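Local coordinates for diaminopimelate decarboxylase (Psychromonas ingrahamii, PDB 4XG1), which probably catalyses the pyridoxal-phosphate-dependent decarboxylation of meso-diaminopimelate to L-lysine, the closing step of lysine biosynthesis by this route, at residues D332-P337 with A361-D366; N322-N327 with Y367-S372; K195-H200 with S233-G238. One frame throughout, in Å; residues are numbered along the deposited sequence.

Contact 1 of 3, residues D332-P337 with A361-D366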
# COMPACT_ATOMS: atom_id res chain seq x y z
N ASP B 332 -17.73 -33.31 -3.61
CA ASP B 332 -16.78 -34.01 -2.74
C ASP B 332 -17.46 -34.35 -1.42
O ASP B 332 -16.83 -34.87 -0.49
CB ASP B 332 -15.51 -33.16 -2.48
CG ASP B 332 -15.81 -31.83 -1.77
OD1 ASP B 332 -16.98 -31.40 -1.77
OD2 ASP B 332 -14.87 -31.20 -1.23
N GLY B 333 -18.75 -34.03 -1.34
CA GLY B 333 -19.56 -34.38 -0.18
C GLY B 333 -19.12 -33.80 1.14
O GLY B 333 -19.40 -34.38 2.20
N GLN B 334 -18.48 -32.64 1.11
CA GLN B 334 -18.06 -31.96 2.33
C GLN B 334 -19.23 -31.12 2.86
O GLN B 334 -20.05 -30.65 2.08
CB GLN B 334 -16.82 -31.08 2.08
CG GLN B 334 -15.81 -31.18 3.24
CD GLN B 334 -14.44 -30.61 3.05
OE1 GLN B 334 -13.80 -30.26 4.03
NE2 GLN B 334 -13.98 -30.50 1.81
N ASP B 335 -19.29 -30.95 4.17
CA ASP B 335 -20.37 -30.21 4.78
C ASP B 335 -20.13 -28.68 4.68
O ASP B 335 -19.17 -28.16 5.25
CB ASP B 335 -20.48 -30.69 6.23
CG ASP B 335 -21.31 -29.78 7.12
OD1 ASP B 335 -22.58 -29.84 7.15
OD2 ASP B 335 -20.67 -28.99 7.82
N ARG B 336 -21.01 -27.98 3.96
CA ARG B 336 -20.87 -26.54 3.69
C ARG B 336 -22.11 -25.74 4.09
O ARG B 336 -22.87 -25.28 3.23
CB ARG B 336 -20.55 -26.31 2.22
CG ARG B 336 -19.17 -26.79 1.85
CD ARG B 336 -18.75 -26.32 0.47
NE ARG B 336 -17.38 -26.73 0.21
CZ ARG B 336 -17.02 -27.91 -0.29
NH1 ARG B 336 -17.93 -28.82 -0.60
NH2 ARG B 336 -15.73 -28.18 -0.48
N PRO B 337 -22.29 -25.54 5.40
CA PRO B 337 -23.42 -24.74 5.85
C PRO B 337 -23.31 -23.29 5.37
O PRO B 337 -22.27 -22.67 5.56
CB PRO B 337 -23.36 -24.83 7.39
CG PRO B 337 -22.00 -25.34 7.73
CD PRO B 337 -21.46 -26.03 6.51
N ALA B 361 -21.09 -20.61 1.38
CA ALA B 361 -21.05 -22.01 1.77
C ALA B 361 -19.62 -22.48 1.62
O ALA B 361 -19.15 -22.77 0.51
CB ALA B 361 -21.97 -22.82 0.86
N LEU B 362 -18.94 -22.56 2.76
CA LEU B 362 -17.51 -22.75 2.78
C LEU B 362 -17.05 -23.94 3.63
O LEU B 362 -17.55 -24.16 4.74
CB LEU B 362 -16.84 -21.51 3.39
CG LEU B 362 -17.06 -20.15 2.75
CD1 LEU B 362 -16.27 -19.10 3.52
CD2 LEU B 362 -16.67 -20.17 1.30
N ALA B 363 -16.08 -24.68 3.13
CA ALA B 363 -15.27 -25.55 3.99
C ALA B 363 -13.83 -25.07 3.96
O ALA B 363 -13.36 -24.57 2.93
CB ALA B 363 -15.34 -26.99 3.52
N GLU B 364 -13.14 -25.27 5.08
CA GLU B 364 -11.72 -25.02 5.17
C GLU B 364 -11.06 -25.75 4.04
O GLU B 364 -11.47 -26.84 3.68
CB GLU B 364 -11.18 -25.46 6.52
CG GLU B 364 -11.86 -24.74 7.67
CD GLU B 364 -11.17 -24.95 8.99
OE1 GLU B 364 -10.37 -25.91 9.09
OE2 GLU B 364 -11.40 -24.17 9.94
N GLY B 365 -10.10 -25.07 3.38
CA GLY B 365 -9.40 -25.61 2.23
C GLY B 365 -9.95 -25.16 0.92
O GLY B 365 -9.29 -25.30 -0.10
N ASP B 366 -11.14 -24.61 0.92
CA ASP B 366 -11.74 -24.10 -0.34
C ASP B 366 -11.00 -22.88 -0.90
O ASP B 366 -10.47 -22.06 -0.14
CB ASP B 366 -13.20 -23.69 -0.09
CG ASP B 366 -14.15 -24.87 -0.03
OD1 ASP B 366 -13.84 -25.93 -0.63
OD2 ASP B 366 -15.23 -24.75 0.64
O HOH W 1 -11.78 -29.04 5.50
O HOH W 2 -17.75 -25.70 7.22

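Contact 2 of 3, residues N322-N327 with Y367-S372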
# COMPACT_ATOMS: atom_id res chain seq x y z
N ASN B 322 -16.70 -8.27 -5.20
CA ASN B 322 -17.48 -9.48 -5.13
C ASN B 322 -16.54 -10.66 -4.84
O ASN B 322 -15.46 -10.75 -5.41
CB ASN B 322 -18.23 -9.69 -6.45
CG ASN B 322 -19.32 -10.76 -6.35
OD1 ASN B 322 -19.83 -11.07 -5.28
ND2 ASN B 322 -19.69 -11.30 -7.47
N ILE B 323 -16.98 -11.57 -3.97
CA ILE B 323 -16.22 -12.75 -3.59
C ILE B 323 -17.08 -13.99 -3.85
O ILE B 323 -18.14 -14.15 -3.24
CB ILE B 323 -15.81 -12.69 -2.13
CG1 ILE B 323 -15.02 -11.40 -1.86
CG2 ILE B 323 -14.98 -13.91 -1.77
CD1 ILE B 323 -14.56 -11.21 -0.42
N ILE B 324 -16.62 -14.85 -4.76
CA ILE B 324 -17.37 -15.98 -5.24
C ILE B 324 -16.57 -17.28 -5.14
O ILE B 324 -15.35 -17.27 -5.16
CB ILE B 324 -17.80 -15.79 -6.70
CG1 ILE B 324 -16.59 -15.78 -7.63
CG2 ILE B 324 -18.58 -14.51 -6.83
CD1 ILE B 324 -16.96 -15.62 -9.08
N PRO B 325 -17.27 -18.44 -5.06
CA PRO B 325 -16.60 -19.71 -4.87
C PRO B 325 -16.01 -20.20 -6.18
O PRO B 325 -16.42 -19.78 -7.23
CB PRO B 325 -17.72 -20.64 -4.38
CG PRO B 325 -18.95 -20.11 -5.03
CD PRO B 325 -18.75 -18.61 -5.11
N LEU B 326 -15.06 -21.11 -6.08
CA LEU B 326 -14.42 -21.66 -7.25
C LEU B 326 -15.32 -22.67 -7.96
O LEU B 326 -15.18 -22.90 -9.16
CB LEU B 326 -13.11 -22.31 -6.81
CG LEU B 326 -12.13 -22.63 -7.92
CD1 LEU B 326 -11.69 -21.36 -8.63
CD2 LEU B 326 -10.93 -23.36 -7.35
N ASN B 327 -16.26 -23.26 -7.21
CA ASN B 327 -17.23 -24.21 -7.74
C ASN B 327 -18.64 -24.00 -7.16
O ASN B 327 -18.82 -23.88 -5.94
CB ASN B 327 -16.78 -25.64 -7.40
CG ASN B 327 -17.43 -26.69 -8.28
OD1 ASN B 327 -18.31 -26.39 -9.11
ND2 ASN B 327 -16.99 -27.92 -8.13
N TYR B 367 -11.07 -22.72 -2.21
CA TYR B 367 -10.58 -21.55 -2.89
C TYR B 367 -11.70 -20.53 -3.16
O TYR B 367 -12.78 -20.89 -3.61
CB TYR B 367 -9.97 -21.95 -4.22
CG TYR B 367 -8.68 -22.67 -4.07
CD1 TYR B 367 -7.58 -22.05 -3.49
CD2 TYR B 367 -8.52 -23.95 -4.55
CE1 TYR B 367 -6.37 -22.71 -3.35
CE2 TYR B 367 -7.31 -24.62 -4.42
CZ TYR B 367 -6.24 -23.98 -3.81
OH TYR B 367 -5.03 -24.62 -3.68
N LEU B 368 -11.43 -19.25 -2.90
CA LEU B 368 -12.34 -18.16 -3.25
C LEU B 368 -11.70 -17.22 -4.25
O LEU B 368 -10.50 -17.13 -4.34
CB LEU B 368 -12.71 -17.37 -2.03
CG LEU B 368 -13.50 -18.12 -0.97
CD1 LEU B 368 -13.69 -17.28 0.27
CD2 LEU B 368 -14.84 -18.48 -1.56
N VAL B 369 -12.54 -16.56 -5.01
CA VAL B 369 -12.11 -15.70 -6.10
C VAL B 369 -12.68 -14.34 -5.77
O VAL B 369 -13.88 -14.20 -5.53
CB VAL B 369 -12.66 -16.21 -7.44
CG1 VAL B 369 -12.57 -15.15 -8.52
CG2 VAL B 369 -11.93 -17.46 -7.87
N ILE B 370 -11.81 -13.33 -5.75
CA ILE B 370 -12.20 -11.95 -5.51
C ILE B 370 -12.19 -11.32 -6.85
O ILE B 370 -11.16 -11.30 -7.53
CB ILE B 370 -11.18 -11.26 -4.61
CG1 ILE B 370 -11.07 -12.08 -3.34
CG2 ILE B 370 -11.61 -9.85 -4.26
CD1 ILE B 370 -9.78 -11.85 -2.62
N ARG B 371 -13.35 -10.81 -7.25
CA ARG B 371 -13.47 -10.28 -8.59
C ARG B 371 -13.07 -8.82 -8.66
O ARG B 371 -13.03 -8.13 -7.66
CB ARG B 371 -14.88 -10.47 -9.10
CG ARG B 371 -15.20 -11.91 -9.42
CD ARG B 371 -16.49 -12.09 -10.22
NE ARG B 371 -16.77 -10.96 -11.11
CZ ARG B 371 -16.32 -10.80 -12.36
NH1 ARG B 371 -15.54 -11.71 -12.93
NH2 ARG B 371 -16.64 -9.67 -13.02
N SER B 372 -12.75 -8.38 -9.86
CA SER B 372 -12.57 -6.98 -10.17
C SER B 372 -11.33 -6.42 -9.55
O SER B 372 -11.32 -5.29 -9.03
CB SER B 372 -13.78 -6.15 -9.70
OG SER B 372 -14.99 -6.79 -10.05
O HOH W 3 -16.54 -7.17 -8.20

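Contact 3 of 3, residues K195-H200 with S233-G238. With LLP ((2S)-2-amino-6-[[3-hydroxy-2-methyl-5-(phosphonooxymethyl)pyridin-4-yl]methylideneamino]hexanoic acid), chain T; SCN (thiocyanate ion), chain M.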
# COMPACT_ATOMS: atom_id res chain seq x y z
N LYS B 195 1.33 21.86 -26.93
CA LYS B 195 0.69 20.92 -27.84
C LYS B 195 -0.74 20.63 -27.54
O LYS B 195 -1.49 20.23 -28.45
CB LYS B 195 1.44 19.58 -27.84
CG LYS B 195 2.92 19.72 -28.13
CD LYS B 195 3.19 20.19 -29.56
CE LYS B 195 3.23 19.02 -30.52
NZ LYS B 195 3.43 19.52 -31.91
N GLY B 196 -1.15 20.81 -26.28
CA GLY B 196 -2.47 20.32 -25.91
C GLY B 196 -3.11 20.90 -24.71
O GLY B 196 -2.57 21.77 -24.03
N VAL B 197 -4.33 20.42 -24.47
CA VAL B 197 -5.06 20.68 -23.24
C VAL B 197 -5.42 19.35 -22.61
O VAL B 197 -5.87 18.40 -23.28
CB VAL B 197 -6.32 21.50 -23.55
CG1 VAL B 197 -7.34 21.44 -22.41
CG2 VAL B 197 -5.90 22.94 -23.79
N ASP B 198 -5.29 19.29 -21.29
CA ASP B 198 -5.51 18.05 -20.54
C ASP B 198 -6.43 18.23 -19.34
O ASP B 198 -6.50 19.30 -18.73
CB ASP B 198 -4.14 17.54 -20.07
CG ASP B 198 -4.24 16.42 -19.07
OD1 ASP B 198 -4.71 15.30 -19.44
OD2 ASP B 198 -3.84 16.68 -17.91
N CYS B 199 -7.18 17.18 -19.02
CA CYS B 199 -7.86 17.12 -17.76
C CYS B 199 -8.11 15.70 -17.27
O CYS B 199 -8.11 14.73 -18.05
CB CYS B 199 -9.19 17.85 -17.83
SG CYS B 199 -10.42 16.85 -18.71
N HIS B 200 -8.32 15.59 -15.95
CA HIS B 200 -8.77 14.34 -15.39
C HIS B 200 -9.70 14.67 -14.21
O HIS B 200 -9.26 15.30 -13.29
CB HIS B 200 -7.56 13.47 -14.98
CG HIS B 200 -7.95 12.21 -14.29
ND1 HIS B 200 -8.29 11.07 -14.97
CD2 HIS B 200 -8.08 11.91 -12.98
CE1 HIS B 200 -8.65 10.12 -14.12
NE2 HIS B 200 -8.50 10.60 -12.90
N SER B 233 -3.07 21.16 -30.53
CA SER B 233 -3.04 19.99 -31.44
C SER B 233 -3.87 18.82 -30.92
O SER B 233 -4.40 18.01 -31.72
CB SER B 233 -1.61 19.52 -31.65
OG SER B 233 -0.72 20.63 -31.69
N HIS B 234 -3.97 18.70 -29.59
CA HIS B 234 -4.78 17.61 -28.97
C HIS B 234 -5.44 18.01 -27.65
O HIS B 234 -5.00 18.95 -26.97
CB HIS B 234 -3.94 16.34 -28.77
CG HIS B 234 -2.83 16.50 -27.77
ND1 HIS B 234 -3.04 16.39 -26.41
CD2 HIS B 234 -1.51 16.77 -27.94
CE1 HIS B 234 -1.90 16.61 -25.78
NE2 HIS B 234 -0.95 16.83 -26.68
N LEU B 235 -6.49 17.28 -27.35
CA LEU B 235 -7.23 17.42 -26.11
C LEU B 235 -7.29 16.08 -25.40
O LEU B 235 -7.81 15.09 -25.95
CB LEU B 235 -8.66 17.84 -26.42
CG LEU B 235 -9.59 17.93 -25.20
CD1 LEU B 235 -9.19 19.08 -24.29
CD2 LEU B 235 -11.02 18.09 -25.69
N ASP B 236 -6.73 16.06 -24.19
CA ASP B 236 -6.64 14.84 -23.39
C ASP B 236 -7.72 14.87 -22.30
O ASP B 236 -7.73 15.73 -21.42
CB ASP B 236 -5.23 14.79 -22.77
CG ASP B 236 -4.95 13.47 -22.02
OD1 ASP B 236 -5.86 12.86 -21.43
OD2 ASP B 236 -3.77 13.10 -21.95
N LEU B 237 -8.64 13.93 -22.37
CA LEU B 237 -9.76 13.88 -21.45
C LEU B 237 -9.60 12.96 -20.23
O LEU B 237 -10.56 12.68 -19.52
CB LEU B 237 -10.99 13.45 -22.24
CG LEU B 237 -11.38 14.49 -23.28
CD1 LEU B 237 -12.50 13.96 -24.15
CD2 LEU B 237 -11.78 15.80 -22.61
N GLY B 238 -8.38 12.50 -19.98
CA GLY B 238 -8.07 11.69 -18.82
C GLY B 238 -8.80 10.38 -18.85
O GLY B 238 -9.21 9.91 -19.93
N1 LLP T . -5.19 9.84 -15.72
C2 LLP T . -4.80 10.46 -14.60
C2' LLP T . -4.08 11.78 -14.70
C3 LLP T . -5.08 9.80 -13.31
O3 LLP T . -4.74 10.39 -12.15
C4 LLP T . -5.79 8.51 -13.30
C4' LLP T . -6.15 7.78 -12.05
C5 LLP T . -6.16 7.93 -14.61
C6 LLP T . -5.81 8.63 -15.75
C5' LLP T . -6.86 6.61 -14.74
OP4 LLP T . -8.09 6.59 -14.12
P LLP T . -9.09 5.33 -14.17
OP1 LLP T . -8.20 4.14 -13.83
OP2 LLP T . -10.27 5.65 -13.23
OP3 LLP T . -9.76 5.33 -15.55
N LLP T . -6.29 3.63 -6.22
CA LLP T . -7.69 4.06 -6.61
CB LLP T . -7.73 4.55 -8.05
CG LLP T . -7.63 6.05 -8.26
CD LLP T . -6.62 6.42 -9.31
CE LLP T . -6.71 7.93 -9.63
NZ LLP T . -5.94 8.45 -10.78
C LLP T . -8.60 2.85 -6.54
O LLP T . -8.16 1.74 -6.30
OXT LLP T . -9.80 2.92 -6.73
S SCN M . -8.32 13.00 -9.59
C SCN M . -8.49 11.48 -9.58
N SCN M . -8.68 10.34 -9.63

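Contact 1 of 3, residues D332-P337 with A361-D366
A salt-bridge network of three residues, with Arg336 facing Asp366 across the contact and Asp332 within its own loop, ties loop 332-337 to the turn that leads into strand 367-371. Arg336 takes Asp366 side-on: NE reaches Asp366 OD2 at 3.0 Å along a nearly straight bond (174°), and NH2 reaches Asp366 OD1 at 2.9 Å. Both oxygens offer their syn lone pairs, and guanidinium and carboxylate planes only 25° apart make this a nearly flat, two-bond pair. Asp332 is gripped end-on, its OD1 by Arg336 NH1 at 3.0 Å and its OD2 by Arg336 NH2 at 3.2 Å, so NH2 serves both carboxylates. The shared guanidinium would be expected to keep both acids ionised and to offset their charges, Asp332 OD2 and Asp366 OD1 being 5.4 Å apart.

The chain of Arg336, with CG anti to its carbonyl carbon (chi1 -69°), runs extended to NE past the backbone of Leu362 and Ala363. Asp366 is held from a second direction as well: Ala363 N donates to Asp366 OD2 at 2.6 Å from above the carboxylate plane, which restrains rotation of the acid. Gln334 NE2 likewise meets Asp332 OD2 from above its plane, at 3.2 Å, while Gln334 OE1 lies 3.7 Å from Ala363 CB. One water donates to both Gln334 OE1 and Glu364 O. A methionine in place of Arg336 would probably leave both carboxylates without their cationic mate and Asp366 freer to turn.

Tyr330 adds a cation-pi contact to Arg336. Residues Ala363 to Asp366, closed by Asp366 N to Ala363 O with Gly365 at positive phi, form a type II beta turn between strands 353-361 and 367-371, joined to the neighbouring loop by a bidentate Arg-Asp salt bridge.

Contact 2 of 3, residues N322-N327 with Y367-S372
Leu326 pushes its forked end against strand 367-371, one methyl to each of two neighbouring bumps on the same side of that strand. Its CD2 lies 3.6 Å from Tyr367 CB, the two side chains running alongside each other, while its CD1 meets Val369 CG2 at 4.0 Å with the side chains crossing at about a right angle. Next along this face comes Ile324. With CG1 set between backbone N and carbonyl carbon (chi1 67°), that branch rests on Val369 CB at 4.0 Å and carries CD1 on to Arg371 CD at 3.7 Å. Arg371 gives only its aliphatic stem here; its guanidinium goes on to a salt bridge with Asp2.

The other face holds Ile323, Pro325, Leu368 and Ile370. Ile323 splits its branches, CG2 to Leu368 CB at 4.1 Å and CG1 to Ile370 CG1 at 4.3 Å, and Leu368 CD2 fits against Pro325 CA at 3.9 Å.

Between the faces, the strands run antiparallel at 145°. Ile324 and Val369 form the hydrogen-bonded pair, N to O both ways, and Arg371 N donates to Asn322 O at 2.8 Å. Pro325 falls in a non-hydrogen-bonded pair, where its missing N-H costs this ladder nothing. Within these two segments, backbone bonds set the register and the side-chain contacts are apolar, so cohesion between them probably depends more on shape than on charge.

Contact 3 of 3, residues K195-H200 with S233-G238
Backbone bonds come first: Val197 N donates to His234 O, Asp236 N to Val197 O at 2.7 Å, and Cys199 N to Asp236 O, the alternation of a parallel pair whose strands lie 26° apart. At the N-terminal end of the pair Lys195 O takes both His234 N, in its carbonyl plane, and Ser233 N, from above that plane.

Apolar contact is made by Val197 CG1 against Leu235 CD1 at 3.5 Å, on the face covered by helix 209-227.

Ring contacts lie elsewhere. Gly196 CA sits over a face of the His234 ring, 3.9 Å from its centroid, a CH-pi contact in a place where a CB on Gly196 would run into His234 CE1.

Among the acids, Asp198 OD1 and Asp236 OD1 are 3.4 Å apart, and Asp236 OD2 is also near Glu274. Asp236 OD1 accepts from Gly238 N at 2.9 Å, an Asx turn.

Cofactor contact falls to His200: LLP C3 lies 3.5 Å above the centre of its ring, whose ND1 is hydrogen-bonded to Gly239 N. Neighbouring parallel strands joined through a helix form a beta-alpha-beta crossover, the repeating unit of this enzyme's TIM barrel, with the cofactor at the C-terminal ends of the strands.

From the N terminus, contact 3 comes first: residues 195-200 meet 233-238 after a connection that includes helix 209-227, closing one beta-alpha-beta unit of the barrel. It is complete before the other two begin. Contact 2 opens at 322-327 and closes at 367-372, and the whole of contact 1, from 332-337 to 361-366, falls between those ends, so contact 1 is nested and nothing crosses. The nested pair share the beta domain and touch where Leu362 CD2 packs on Leu368 CD2 at 3.8 Å. Contact 3 lies on the opposite side of the chain's centre, its own centre about 38 Å from that of contact 2 and about 53 Å from that of contact 1.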